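Local coordinates for protein CaaX farnesyltransferase beta subunit Ram1 (Aspergillus fumigatus, PDB 4L9P) that probably transfers, together with its alpha subunit, a farnesyl group from farnesyl diphosphate to the cysteine of C-terminal CaaX sequences, using a zinc ion, at residues M154-L159 / T434-T439; S198-S203 / F241-G246; K220-K225 / A262-P267; A226-L231 / A269-A274; S463-K468 / P496-P501. All blocks are in the same frame, centred on the assembly; numbering follows the deposited sequence. Where two conformers were deposited one is given.

Contact 1: M154-L159 / T434-T439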
# COMPACT_ATOMS: atom_id res chain seq x y z
N MET B 154 -14.58 -7.14 4.98
CA MET B 154 -15.84 -6.93 4.22
C MET B 154 -16.83 -6.08 5.03
O MET B 154 -17.62 -5.31 4.45
CB MET B 154 -16.47 -8.28 3.82
CG MET B 154 -15.45 -9.13 3.06
SD MET B 154 -15.88 -10.85 2.92
CE MET B 154 -17.24 -10.45 1.98
N VAL B 155 -16.79 -6.23 6.35
CA VAL B 155 -17.62 -5.35 7.21
C VAL B 155 -17.12 -3.91 7.13
O VAL B 155 -17.91 -2.99 6.87
CB VAL B 155 -17.62 -5.84 8.68
CG1 VAL B 155 -18.40 -4.83 9.54
CG2 VAL B 155 -18.25 -7.24 8.76
N TYR B 156 -15.82 -3.71 7.29
CA TYR B 156 -15.25 -2.38 7.23
C TYR B 156 -15.50 -1.71 5.88
O TYR B 156 -15.90 -0.54 5.85
CB TYR B 156 -13.74 -2.44 7.53
CG TYR B 156 -13.08 -1.13 7.16
CD1 TYR B 156 -13.25 0.07 7.93
CD2 TYR B 156 -12.29 -1.07 6.00
CE1 TYR B 156 -12.67 1.30 7.48
CE2 TYR B 156 -11.71 0.15 5.55
CZ TYR B 156 -11.89 1.31 6.33
OH TYR B 156 -11.32 2.47 5.91
N TRP B 157 -15.20 -2.39 4.77
CA TRP B 157 -15.33 -1.72 3.45
C TRP B 157 -16.76 -1.28 3.22
O TRP B 157 -17.02 -0.18 2.67
CB TRP B 157 -14.95 -2.70 2.30
CG TRP B 157 -13.47 -3.07 2.35
CD1 TRP B 157 -12.43 -2.24 2.67
CD2 TRP B 157 -12.90 -4.32 1.99
NE1 TRP B 157 -11.24 -2.95 2.60
CE2 TRP B 157 -11.51 -4.22 2.18
CE3 TRP B 157 -13.46 -5.55 1.55
CZ2 TRP B 157 -10.64 -5.31 1.95
CZ3 TRP B 157 -12.59 -6.64 1.31
CH2 TRP B 157 -11.20 -6.48 1.52
N ALA B 158 -17.72 -2.12 3.59
CA ALA B 158 -19.15 -1.77 3.38
C ALA B 158 -19.54 -0.62 4.32
O ALA B 158 -20.20 0.34 3.86
CB ALA B 158 -20.03 -2.99 3.60
N LEU B 159 -19.19 -0.68 5.61
CA LEU B 159 -19.58 0.44 6.50
C LEU B 159 -18.92 1.75 6.05
O LEU B 159 -19.57 2.80 6.10
CB LEU B 159 -19.19 0.14 7.94
CG LEU B 159 -19.97 -1.00 8.58
CD1 LEU B 159 -19.34 -1.32 9.95
CD2 LEU B 159 -21.49 -0.60 8.72
N THR B 434 -15.03 -0.45 -4.15
CA THR B 434 -16.09 0.53 -3.92
C THR B 434 -15.68 1.42 -2.73
O THR B 434 -15.72 2.68 -2.84
CB THR B 434 -17.43 -0.20 -3.59
OG1 THR B 434 -17.78 -1.00 -4.72
CG2 THR B 434 -18.53 0.82 -3.32
N CYS B 435 -15.27 0.82 -1.61
CA CYS B 435 -14.82 1.65 -0.51
C CYS B 435 -13.69 2.64 -0.90
O CYS B 435 -13.75 3.86 -0.57
CB CYS B 435 -14.30 0.70 0.61
SG CYS B 435 -13.49 1.51 2.00
N TYR B 436 -12.64 2.11 -1.53
CA TYR B 436 -11.47 2.97 -1.73
C TYR B 436 -11.61 3.97 -2.89
O TYR B 436 -11.05 5.06 -2.79
CB TYR B 436 -10.17 2.14 -1.82
CG TYR B 436 -9.87 1.53 -0.45
CD1 TYR B 436 -9.71 2.34 0.70
CD2 TYR B 436 -9.75 0.15 -0.30
CE1 TYR B 436 -9.39 1.81 1.95
CE2 TYR B 436 -9.46 -0.38 0.94
CZ TYR B 436 -9.27 0.41 2.06
OH TYR B 436 -8.98 -0.13 3.30
N ALA B 437 -12.42 3.66 -3.92
CA ALA B 437 -12.71 4.70 -4.92
C ALA B 437 -13.55 5.81 -4.28
O ALA B 437 -13.26 6.99 -4.53
CB ALA B 437 -13.45 4.12 -6.10
N LEU B 438 -14.51 5.46 -3.43
CA LEU B 438 -15.29 6.50 -2.74
C LEU B 438 -14.41 7.31 -1.80
O LEU B 438 -14.55 8.52 -1.68
CB LEU B 438 -16.48 5.90 -2.00
CG LEU B 438 -17.58 5.32 -2.93
CD1 LEU B 438 -18.55 4.54 -2.04
CD2 LEU B 438 -18.32 6.43 -3.66
N THR B 439 -13.49 6.64 -1.12
CA THR B 439 -12.62 7.32 -0.16
C THR B 439 -11.78 8.37 -0.91
O THR B 439 -11.64 9.53 -0.49
CB THR B 439 -11.71 6.30 0.55
OG1 THR B 439 -12.51 5.46 1.40
CG2 THR B 439 -10.72 7.01 1.43
O HOH W 1 -8.64 1.67 5.25
O HOH W 2 -8.22 -2.82 2.77
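Tyr436 OH is gripped by two waters that tie it to Tyr156 and Trp157 of the facing helix. Water 1 lies 2.7 Å from Tyr436 OH and donates to Tyr156 OH, while water 2 accepts from Trp157 NE1 at 3.0 Å and also bonds Tyr436 OH. Both waters sit at the edge of the Tyr436 ring, in its plane, which suits a hydroxyl in line with that ring. Tyr156 OH has a second partner in Val499 O. Tyr436 OH also meets the edge of the Tyr156 ring, 3.5 Å from Tyr156 CE2. The two helices, 151-164 and 431-444, belong to the alpha-alpha toroid of the prenyltransferase beta subunit; the axes of the short segments approach to 9.1 Å, at 38°. Where the backbones come closest, with the CA atoms of Trp157 and Cys435 5.2 Å apart, the small Cys435 fits: its CB lies 3.9 Å from Trp157 CB. With Cys435 SG anti to the backbone N (chi1 172°), the sulfur comes obliquely to the Tyr156 and Trp157 rings. Trp157 and Tyr436 also meet at an oblique angle, Trp157 NE1 being 3.5 Å from Tyr436 CE2. Beyond lies the active site, where Tyr436 approaches the zinc ligand Cys367.

Contact 2: S198-S203 / F241-G246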
# COMPACT_ATOMS: atom_id res chain seq x y z
N SER B 198 -5.24 -14.13 15.84
CA SER B 198 -5.38 -12.67 15.65
C SER B 198 -4.44 -12.18 14.58
O SER B 198 -3.33 -12.70 14.38
CB SER B 198 -5.08 -11.97 16.98
OG SER B 198 -6.10 -12.38 17.88
N HIS B 199 -4.90 -11.15 13.84
CA HIS B 199 -4.09 -10.60 12.75
C HIS B 199 -4.30 -9.11 12.81
O HIS B 199 -5.44 -8.62 13.06
CB HIS B 199 -4.64 -11.19 11.42
CG HIS B 199 -3.82 -10.88 10.19
ND1 HIS B 199 -3.69 -9.60 9.64
CD2 HIS B 199 -3.07 -11.71 9.40
CE1 HIS B 199 -2.95 -9.68 8.54
NE2 HIS B 199 -2.57 -10.95 8.37
N VAL B 200 -3.25 -8.34 12.57
CA VAL B 200 -3.41 -6.89 12.69
C VAL B 200 -4.39 -6.30 11.66
O VAL B 200 -5.01 -5.27 11.96
CB VAL B 200 -2.07 -6.12 12.53
CG1 VAL B 200 -1.14 -6.54 13.56
CG2 VAL B 200 -1.46 -6.25 11.13
N ALA B 201 -4.52 -6.91 10.47
CA ALA B 201 -5.45 -6.33 9.48
C ALA B 201 -6.90 -6.54 9.88
O ALA B 201 -7.74 -5.66 9.72
CB ALA B 201 -5.15 -6.90 8.08
N SER B 202 -7.22 -7.73 10.37
CA SER B 202 -8.58 -7.96 10.84
C SER B 202 -8.85 -7.15 12.11
O SER B 202 -9.99 -6.74 12.34
CB SER B 202 -8.87 -9.46 11.10
OG SER B 202 -7.74 -10.14 11.59
N SER B 203 -7.84 -6.93 12.95
CA SER B 203 -8.05 -6.09 14.13
C SER B 203 -8.26 -4.64 13.74
O SER B 203 -9.15 -3.97 14.31
CB SER B 203 -6.80 -6.25 15.02
OG SER B 203 -6.76 -7.54 15.62
N PHE B 241 6.73 -4.49 12.76
CA PHE B 241 5.73 -5.40 13.34
C PHE B 241 5.41 -6.49 12.33
O PHE B 241 5.23 -6.22 11.13
CB PHE B 241 4.41 -4.64 13.59
CG PHE B 241 4.49 -3.67 14.72
CD1 PHE B 241 5.01 -2.39 14.53
CD2 PHE B 241 4.05 -4.08 15.97
CE1 PHE B 241 5.07 -1.49 15.64
CE2 PHE B 241 4.14 -3.19 17.10
CZ PHE B 241 4.65 -1.91 16.92
N THR B 242 5.31 -7.72 12.81
CA THR B 242 4.67 -8.75 12.01
C THR B 242 3.17 -8.59 12.03
O THR B 242 2.63 -7.88 12.89
CB THR B 242 5.05 -10.17 12.56
OG1 THR B 242 4.84 -10.22 13.99
CG2 THR B 242 6.53 -10.48 12.25
N VAL B 243 2.48 -9.23 11.07
CA VAL B 243 1.04 -9.04 10.98
C VAL B 243 0.28 -10.01 11.88
O VAL B 243 -0.90 -9.81 12.20
CB VAL B 243 0.53 -9.14 9.53
CG1 VAL B 243 1.19 -7.98 8.69
CG2 VAL B 243 0.89 -10.53 8.90
N CYS B 244 0.97 -11.07 12.30
CA CYS B 244 0.41 -12.04 13.23
C CYS B 244 1.59 -12.81 13.77
O CYS B 244 2.73 -12.69 13.22
CB CYS B 244 -0.63 -12.98 12.54
SG CYS B 244 0.01 -14.01 11.26
N GLU B 245 1.37 -13.60 14.83
CA GLU B 245 2.51 -14.34 15.40
C GLU B 245 2.93 -15.40 14.40
O GLU B 245 2.14 -16.25 13.98
CB GLU B 245 2.08 -15.02 16.70
CG GLU B 245 1.82 -13.94 17.77
CD GLU B 245 1.47 -14.59 19.10
OE1 GLU B 245 2.38 -15.10 19.78
OE2 GLU B 245 0.28 -14.60 19.47
N GLY B 246 4.19 -15.34 13.98
CA GLY B 246 4.65 -16.29 12.97
C GLY B 246 4.42 -15.82 11.54
O GLY B 246 4.77 -16.53 10.63
O HOH W 3 -1.31 -13.58 15.92
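The imidazole of His199 runs alongside the Val243 side chain, and one bond and one covered face hold it. His199 CG stands anti to its own N (chi1 -172°), which swings the ring back over the start of the helix, where ND1 accepts from Ala201 N at 2.9 Å. Ala201 N lies in the ring plane, so this capping bond fixes the rotation of the imidazole, His199 holding the N-cap position. One ring face carries Val243 O, 3.7 Å above the plane and offset toward the rim, while Val243 CG2 comes within 3.5 Å of His199 NE2. This methyl, between the N and carbonyl carbon of Val243, comes to the NE2 end of the ring on the same side as Val243 O.

Val243 O is chiefly the acceptor for Val200 N, at 2.8 Å and 164°, with the donor in the carbonyl plane; His199 CA adds a CA-H...O contact to the same oxygen. The two branched valines meet alongside, Val200 CG2 lying 3.9 Å from Val243 CB. Cys244 CB packs 3.3 Å from Ser198 O, and water 3 links that oxygen to Glu245 N. Tyr88 of the alpha subunit meets the imidazole edge-to-face, and the bound peptide also packs against His199. The arrangement is a histidine N-cap at the start of an alpha-alpha toroid helix, placed where the subunit interface meets the peptide.

Contact 3: K220-K225 / A262-P267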
# COMPACT_ATOMS: atom_id res chain seq x y z
N LYS B 220 -16.99 -1.49 24.34
CA LYS B 220 -16.73 -2.41 25.45
C LYS B 220 -16.38 -3.82 25.00
O LYS B 220 -15.83 -4.59 25.77
CB LYS B 220 -17.95 -2.45 26.41
CG LYS B 220 -17.97 -1.26 27.34
CD LYS B 220 -19.30 -1.15 28.08
CE LYS B 220 -19.79 -2.39 28.71
NZ LYS B 220 -21.04 -1.97 29.49
N LEU B 221 -16.68 -4.19 23.76
CA LEU B 221 -16.45 -5.57 23.37
C LEU B 221 -14.96 -5.88 23.36
O LEU B 221 -14.53 -7.00 23.65
CB LEU B 221 -17.16 -5.85 22.06
CG LEU B 221 -16.54 -5.57 20.73
CD1 LEU B 221 -15.53 -6.71 20.41
CD2 LEU B 221 -17.63 -5.55 19.70
N ILE B 222 -14.16 -4.90 22.98
CA ILE B 222 -12.73 -5.12 22.85
C ILE B 222 -12.04 -5.37 24.20
O ILE B 222 -12.19 -4.57 25.11
CB ILE B 222 -12.05 -3.92 22.17
CG1 ILE B 222 -12.73 -3.60 20.82
CG2 ILE B 222 -10.50 -4.20 22.10
CD1 ILE B 222 -12.50 -2.13 20.28
N ASP B 223 -11.25 -6.45 24.31
CA ASP B 223 -10.43 -6.66 25.50
C ASP B 223 -9.14 -5.88 25.27
O ASP B 223 -8.23 -6.33 24.57
CB ASP B 223 -10.15 -8.17 25.73
CG ASP B 223 -9.33 -8.43 27.01
OD1 ASP B 223 -8.62 -7.53 27.51
OD2 ASP B 223 -9.42 -9.56 27.53
N ARG B 224 -9.08 -4.67 25.82
CA ARG B 224 -7.94 -3.77 25.54
C ARG B 224 -6.64 -4.25 26.10
O ARG B 224 -5.60 -4.12 25.41
CB ARG B 224 -8.09 -2.39 26.17
CG ARG B 224 -8.90 -1.37 25.56
CD ARG B 224 -9.11 -0.44 26.81
NE ARG B 224 -8.22 0.65 26.71
CZ ARG B 224 -8.05 1.66 27.52
NH1 ARG B 224 -8.58 1.73 28.77
NH2 ARG B 224 -7.25 2.59 27.05
N LYS B 225 -6.63 -4.76 27.33
CA LYS B 225 -5.39 -5.27 27.89
C LYS B 225 -4.86 -6.45 27.07
O LYS B 225 -3.65 -6.54 26.78
CB LYS B 225 -5.56 -5.69 29.37
CG LYS B 225 -4.26 -6.16 29.89
CD LYS B 225 -4.27 -6.28 31.37
CE LYS B 225 -2.99 -5.79 31.87
NZ LYS B 225 -3.06 -5.84 33.32
N ALA B 262 -3.42 3.49 18.68
CA ALA B 262 -3.84 4.87 18.89
C ALA B 262 -5.34 4.97 19.19
O ALA B 262 -5.75 5.67 20.12
CB ALA B 262 -3.56 5.72 17.64
N LEU B 263 -6.18 4.30 18.39
CA LEU B 263 -7.61 4.50 18.60
C LEU B 263 -8.10 3.89 19.94
O LEU B 263 -9.10 4.35 20.47
CB LEU B 263 -8.43 3.90 17.45
CG LEU B 263 -8.24 4.67 16.16
CD1 LEU B 263 -9.00 3.91 15.00
CD2 LEU B 263 -8.80 6.09 16.24
N LEU B 264 -7.42 2.87 20.47
CA LEU B 264 -7.79 2.24 21.74
C LEU B 264 -7.01 2.86 22.93
O LEU B 264 -7.15 2.39 24.06
CB LEU B 264 -7.51 0.73 21.68
CG LEU B 264 -8.32 -0.02 20.60
CD1 LEU B 264 -7.97 -1.51 20.77
CD2 LEU B 264 -9.83 0.24 20.56
N ASP B 265 -6.21 3.90 22.68
CA ASP B 265 -5.35 4.55 23.68
C ASP B 265 -4.59 3.47 24.49
O ASP B 265 -4.63 3.45 25.74
CB ASP B 265 -6.18 5.44 24.61
CG ASP B 265 -5.29 6.26 25.56
OD1 ASP B 265 -4.16 6.61 25.11
OD2 ASP B 265 -5.69 6.48 26.77
N LEU B 266 -3.90 2.57 23.81
CA LEU B 266 -3.14 1.58 24.55
C LEU B 266 -1.89 2.20 25.13
O LEU B 266 -1.39 3.23 24.65
CB LEU B 266 -2.70 0.44 23.62
CG LEU B 266 -3.87 -0.29 22.94
CD1 LEU B 266 -3.37 -1.46 22.09
CD2 LEU B 266 -4.95 -0.77 23.96
N PRO B 267 -1.33 1.60 26.19
CA PRO B 267 -0.09 2.16 26.70
C PRO B 267 1.04 2.12 25.68
O PRO B 267 1.18 1.15 24.94
CB PRO B 267 0.25 1.21 27.89
CG PRO B 267 -1.04 0.62 28.30
CD PRO B 267 -1.82 0.44 26.97
O HOH W 4 -6.88 4.88 28.41
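Across this contact the backbones stay apart, Arg224 and Leu264 being closest with CA atoms 7.1 Å apart. Segment 220-225 passes from the end of one helix to the start of the next, with Asp223 as N-cap of helix 224-234. In segment 262-267 helix 251-263 ends: Asp265 turns out of the helix with phi at 46°, and two hydrogen bonds return to the final turn.

The ending of that helix leaves Leu264 O pointing toward the other segment, and Arg224 takes it. Its NH2 donates to Leu264 O at 3.0 Å and 147°, with the donor in the carbonyl plane, while Arg224 NE adds a weak bond of 3.3 Å to the same oxygen. A bend at chi3 (101°) turns the guanidinium back to this acceptor. Water 4 lies at the edge of the guanidinium, in its plane, accepts from Arg224 NH2 at 2.7 Å and probably bridges to Asp265 OD2; that carboxylate also forms a salt bridge with Lys458. A long, multiply donating side chain suits a place facing the carbonyls at a helix end.

On the apolar side, Ile222 CD1 touches Leu264 CD2 at 3.6 Å. Leu266 CD2 lies against the Arg224 backbone, 3.7 Å from Arg224 O. Helix 502-513 adjoins the arginine and Leu264 through Phe512. The turn at Asp265 is a Schellman motif, here joined by an arginine to the N-terminal end of a neighbouring toroid helix.

Contact 4: A226-L231 / A269-A274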
# COMPACT_ATOMS: atom_id res chain seq x y z
N ALA B 226 -5.76 -7.36 26.65
CA ALA B 226 -5.28 -8.51 25.90
C ALA B 226 -4.82 -8.05 24.51
O ALA B 226 -3.84 -8.58 23.97
CB ALA B 226 -6.38 -9.55 25.81
N MET B 227 -5.50 -7.06 23.93
CA MET B 227 -5.01 -6.50 22.66
C MET B 227 -3.59 -5.94 22.77
O MET B 227 -2.76 -6.14 21.86
CB MET B 227 -5.93 -5.35 22.20
CG MET B 227 -5.52 -4.69 20.86
SD MET B 227 -5.88 -5.75 19.42
CE MET B 227 -7.65 -5.57 19.30
N TRP B 228 -3.31 -5.20 23.85
CA TRP B 228 -1.98 -4.67 24.10
C TRP B 228 -0.92 -5.78 24.26
O TRP B 228 0.17 -5.69 23.67
CB TRP B 228 -2.07 -3.83 25.37
CG TRP B 228 -0.80 -3.22 25.87
CD1 TRP B 228 -0.05 -2.21 25.32
CD2 TRP B 228 -0.19 -3.53 27.12
NE1 TRP B 228 1.01 -1.88 26.15
CE2 TRP B 228 0.94 -2.68 27.27
CE3 TRP B 228 -0.51 -4.46 28.12
CZ2 TRP B 228 1.78 -2.71 28.44
CZ3 TRP B 228 0.31 -4.50 29.28
CH2 TRP B 228 1.44 -3.62 29.43
N LYS B 229 -1.25 -6.82 25.03
CA LYS B 229 -0.29 -7.91 25.17
C LYS B 229 0.01 -8.60 23.83
O LYS B 229 1.16 -8.89 23.53
CB LYS B 229 -0.81 -8.95 26.18
CG LYS B 229 -0.79 -8.40 27.62
CD LYS B 229 -1.25 -9.44 28.60
CE LYS B 229 -0.94 -9.01 29.99
NZ LYS B 229 -1.17 -10.24 30.79
N TRP B 230 -1.04 -8.83 23.03
CA TRP B 230 -0.87 -9.52 21.77
C TRP B 230 -0.10 -8.62 20.81
O TRP B 230 0.87 -9.08 20.16
CB TRP B 230 -2.24 -9.94 21.19
CG TRP B 230 -2.13 -10.31 19.74
CD1 TRP B 230 -1.51 -11.43 19.20
CD2 TRP B 230 -2.62 -9.54 18.61
NE1 TRP B 230 -1.55 -11.35 17.84
CE2 TRP B 230 -2.25 -10.25 17.44
CE3 TRP B 230 -3.38 -8.36 18.51
CZ2 TRP B 230 -2.57 -9.79 16.17
CZ3 TRP B 230 -3.70 -7.89 17.29
CH2 TRP B 230 -3.32 -8.63 16.11
N LEU B 231 -0.49 -7.34 20.68
CA LEU B 231 0.27 -6.47 19.74
C LEU B 231 1.74 -6.39 20.15
O LEU B 231 2.63 -6.29 19.32
CB LEU B 231 -0.31 -5.06 19.73
CG LEU B 231 -1.62 -4.91 18.97
CD1 LEU B 231 -2.15 -3.49 19.23
CD2 LEU B 231 -1.43 -5.19 17.49
N ALA B 269 4.25 1.95 26.41
CA ALA B 269 5.24 0.97 26.77
C ALA B 269 4.88 -0.42 26.27
O ALA B 269 3.71 -0.81 26.25
CB ALA B 269 5.35 0.86 28.29
N LEU B 270 5.88 -1.17 25.85
CA LEU B 270 5.64 -2.59 25.56
C LEU B 270 5.25 -3.33 26.82
O LEU B 270 5.69 -3.00 27.92
CB LEU B 270 6.91 -3.22 24.99
CG LEU B 270 7.34 -2.72 23.59
CD1 LEU B 270 8.79 -3.19 23.26
CD2 LEU B 270 6.35 -3.17 22.50
N PRO B 271 4.44 -4.38 26.67
CA PRO B 271 4.17 -5.25 27.85
C PRO B 271 5.50 -5.67 28.47
O PRO B 271 6.53 -5.86 27.77
CB PRO B 271 3.47 -6.46 27.23
CG PRO B 271 2.81 -5.89 25.99
CD PRO B 271 3.73 -4.84 25.45
N PRO B 272 5.49 -5.89 29.80
CA PRO B 272 6.79 -6.22 30.41
C PRO B 272 7.41 -7.52 29.85
O PRO B 272 8.66 -7.64 29.83
CB PRO B 272 6.50 -6.24 31.91
CG PRO B 272 5.06 -6.07 32.07
CD PRO B 272 4.42 -5.65 30.76
N GLU B 273 6.59 -8.44 29.31
CA GLU B 273 7.10 -9.71 28.71
C GLU B 273 7.37 -9.74 27.23
O GLU B 273 7.69 -10.77 26.67
CB GLU B 273 6.09 -10.82 28.97
CG GLU B 273 5.89 -11.06 30.44
CD GLU B 273 7.15 -11.51 31.09
OE1 GLU B 273 7.75 -12.48 30.56
OE2 GLU B 273 7.54 -10.90 32.12
N ALA B 274 7.23 -8.61 26.59
CA ALA B 274 7.41 -8.53 25.15
C ALA B 274 8.84 -8.92 24.81
O ALA B 274 9.80 -8.43 25.40
CB ALA B 274 7.10 -7.13 24.66
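A stretch of helix 224-234 faces an extended run that ends in a type I beta turn from Pro271 to Ala274, the backbones coming nearest at Lys229 and Pro271, whose CA atoms are 5.8 Å apart.

Trp228 carries the contact. Its CG is anti to the backbone N (chi1 177°), and this sends the indole out from the helix to lie against the loop. Trp228 NE1 donates to Ala269 O at 2.9 Å; the donor lies nearly along the C=O axis of Ala269, although that oxygen is tilted from the indole plane and the N-H...O angle is only 140°. The same N-H makes a weak bond to Pro267 O.

Pro271 covers one face of the indole: its CG stands 3.9 Å from the centroid of the six-membered ring and 10° off the normal, a CH-pi contact. Proline suits this place because its ring offers a compact set of C-H groups, held rigid, to the flat indole. Pro271 CG also nestles against the helix backbone, 3.5 Å from Trp228 O and 3.8 Å from Lys229 CA. Pro272 crosses the indole at about a right angle, its CD 3.8 Å from Trp228 CH2. Lys229, at the exposed rim, takes part mainly through its backbone.

Phe517 meets the indole edge-to-face, and Phe284 meets it with the planes at about 45°. The tryptophan thus joins helix 224-234 to the loop that leads from helix 251-263 to helix 288-293.

Contact 5: S463-K468 / P496-P501; sequences SAFSWK and PIFVIP
Trp467 has Pro496 CG over one face, 3.6 Å above the plane and offset toward the rim, while the CA of Ala464 lies in plane at the indole edge. Pro496 CG makes a CH-pi contact with the six-membered ring, 4.1 Å from its centroid. Both segments are loops of the alpha-alpha toroid: 463-468 leads into the strand 468-471 of its small antiparallel sheet, and 496-501 precedes helix 502-513. The second pair of flat groups is Phe465 and Phe498. Their planes lie 23° apart, but the rings are displaced so far that they barely overlap, and Phe465 CZ approaches Phe498 CZ at 3.5 Å. On one face of Phe498, over its centre, sits Ile497 CG2, from the preceding residue.

Ile497 stands between Trp467 and Phe498. With its CG1 anti to the carbonyl carbon (chi1 -63°), the long branch extends to put CD1 near Trp467 NE1, at 3.7 Å. Leu263 and Val259 of helix 251-263 pack on Phe498 and extend this apolar core. Ala464, having nothing beyond CB, lets the isoleucine and Phe498 come close: Ala464 CB lies 3.9 Å from Ile497 CD1 and 4.1 Å from Phe498 CZ.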
# COMPACT_ATOMS: atom_id res chain seq x y z
N SER B 463 -0.85 15.07 17.28
CA SER B 463 -1.05 15.63 15.95
C SER B 463 -2.07 14.81 15.16
O SER B 463 -2.91 15.36 14.43
CB SER B 463 0.31 15.66 15.25
OG SER B 463 0.17 16.14 13.92
N ALA B 464 -2.04 13.50 15.32
CA ALA B 464 -2.98 12.63 14.58
C ALA B 464 -4.42 12.96 14.90
O ALA B 464 -5.28 12.73 14.07
CB ALA B 464 -2.74 11.14 14.90
N PHE B 465 -4.66 13.47 16.10
CA PHE B 465 -6.02 13.86 16.51
C PHE B 465 -6.29 15.35 16.34
O PHE B 465 -7.28 15.87 16.91
CB PHE B 465 -6.35 13.33 17.92
CG PHE B 465 -6.42 11.81 17.96
CD1 PHE B 465 -7.54 11.15 17.44
CD2 PHE B 465 -5.36 11.03 18.44
CE1 PHE B 465 -7.61 9.75 17.39
CE2 PHE B 465 -5.44 9.60 18.38
CZ PHE B 465 -6.56 8.99 17.87
N SER B 466 -5.44 16.02 15.57
CA SER B 466 -5.56 17.46 15.33
C SER B 466 -6.06 17.74 13.92
O SER B 466 -6.25 18.90 13.55
CB SER B 466 -4.21 18.13 15.56
OG SER B 466 -3.37 17.95 14.43
N TRP B 467 -6.25 16.71 13.06
CA TRP B 467 -6.65 16.94 11.67
C TRP B 467 -8.07 17.47 11.59
O TRP B 467 -8.98 16.99 12.26
CB TRP B 467 -6.55 15.59 10.91
CG TRP B 467 -5.13 15.21 10.60
CD1 TRP B 467 -4.21 14.62 11.47
CD2 TRP B 467 -4.43 15.48 9.38
NE1 TRP B 467 -3.00 14.47 10.80
CE2 TRP B 467 -3.09 14.99 9.54
CE3 TRP B 467 -4.81 16.04 8.15
CZ2 TRP B 467 -2.16 15.02 8.51
CZ3 TRP B 467 -3.86 16.13 7.14
CH2 TRP B 467 -2.54 15.64 7.34
N LYS B 468 -8.22 18.50 10.75
CA LYS B 468 -9.50 19.17 10.51
C LYS B 468 -9.73 19.26 9.02
O LYS B 468 -8.85 18.92 8.22
CB LYS B 468 -9.51 20.57 11.19
CG LYS B 468 -9.40 20.37 12.72
CD LYS B 468 -9.89 21.48 13.52
CE LYS B 468 -9.43 21.40 15.00
NZ LYS B 468 -9.79 20.17 15.80
N PRO B 496 -7.54 11.38 7.05
CA PRO B 496 -6.55 10.77 6.13
C PRO B 496 -5.66 9.68 6.75
O PRO B 496 -5.12 8.88 6.00
CB PRO B 496 -5.68 11.90 5.66
CG PRO B 496 -6.16 13.10 6.47
CD PRO B 496 -7.41 12.83 7.25
N ILE B 497 -5.50 9.65 8.08
CA ILE B 497 -4.72 8.57 8.69
C ILE B 497 -5.63 7.38 9.07
O ILE B 497 -5.26 6.24 8.81
CB ILE B 497 -4.06 9.05 10.00
CG1 ILE B 497 -3.09 10.16 9.70
CG2 ILE B 497 -3.36 7.90 10.71
CD1 ILE B 497 -2.47 10.79 10.98
N PHE B 498 -6.81 7.64 9.66
CA PHE B 498 -7.63 6.55 10.23
C PHE B 498 -8.62 6.00 9.24
O PHE B 498 -9.19 4.92 9.45
CB PHE B 498 -8.36 7.01 11.49
CG PHE B 498 -7.39 7.40 12.61
CD1 PHE B 498 -6.49 6.44 13.10
CD2 PHE B 498 -7.31 8.74 13.09
CE1 PHE B 498 -5.59 6.76 14.10
CE2 PHE B 498 -6.39 9.07 14.11
CZ PHE B 498 -5.52 8.07 14.64
N VAL B 499 -8.90 6.74 8.15
CA VAL B 499 -9.78 6.19 7.09
C VAL B 499 -11.19 5.82 7.58
O VAL B 499 -11.78 4.80 7.22
CB VAL B 499 -9.11 5.04 6.25
CG1 VAL B 499 -9.71 5.07 4.82
CG2 VAL B 499 -7.60 5.23 6.14
N ILE B 500 -11.71 6.72 8.42
CA ILE B 500 -13.08 6.74 8.93
C ILE B 500 -13.42 8.20 9.17
O ILE B 500 -12.54 9.06 9.15
CB ILE B 500 -13.19 5.94 10.30
CG1 ILE B 500 -12.10 6.37 11.31
CG2 ILE B 500 -13.17 4.41 10.05
CD1 ILE B 500 -12.33 5.74 12.71
N PRO B 501 -14.69 8.51 9.41
CA PRO B 501 -15.01 9.93 9.67
C PRO B 501 -14.24 10.46 10.89
O PRO B 501 -14.01 9.73 11.88
CB PRO B 501 -16.51 9.89 9.96
CG PRO B 501 -17.00 8.66 9.20
CD PRO B 501 -15.88 7.65 9.32

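Along the chain, contacts 2, 3 and 4 lie between the two segments of contact 1, with their own segments alternating, whereas contact 5 comes last. Contacts 2, 3 and 4 form one cluster, with centres 12 to 16 Å apart: contacts 3 and 4 share helix 224-234, and Trp230 of contact 4 packs on Ser198 and Val200 of contact 2. Contact 5 joins this cluster to contact 1, since Phe498 and Phe465 touch Leu263 of contact 3, while Val499 packs on Thr439 and Ile500 on Tyr156 of contact 1. Contact 1, beside the zinc site, is about 30 Å from contact 4, centre to centre, so the network runs from active site to periphery.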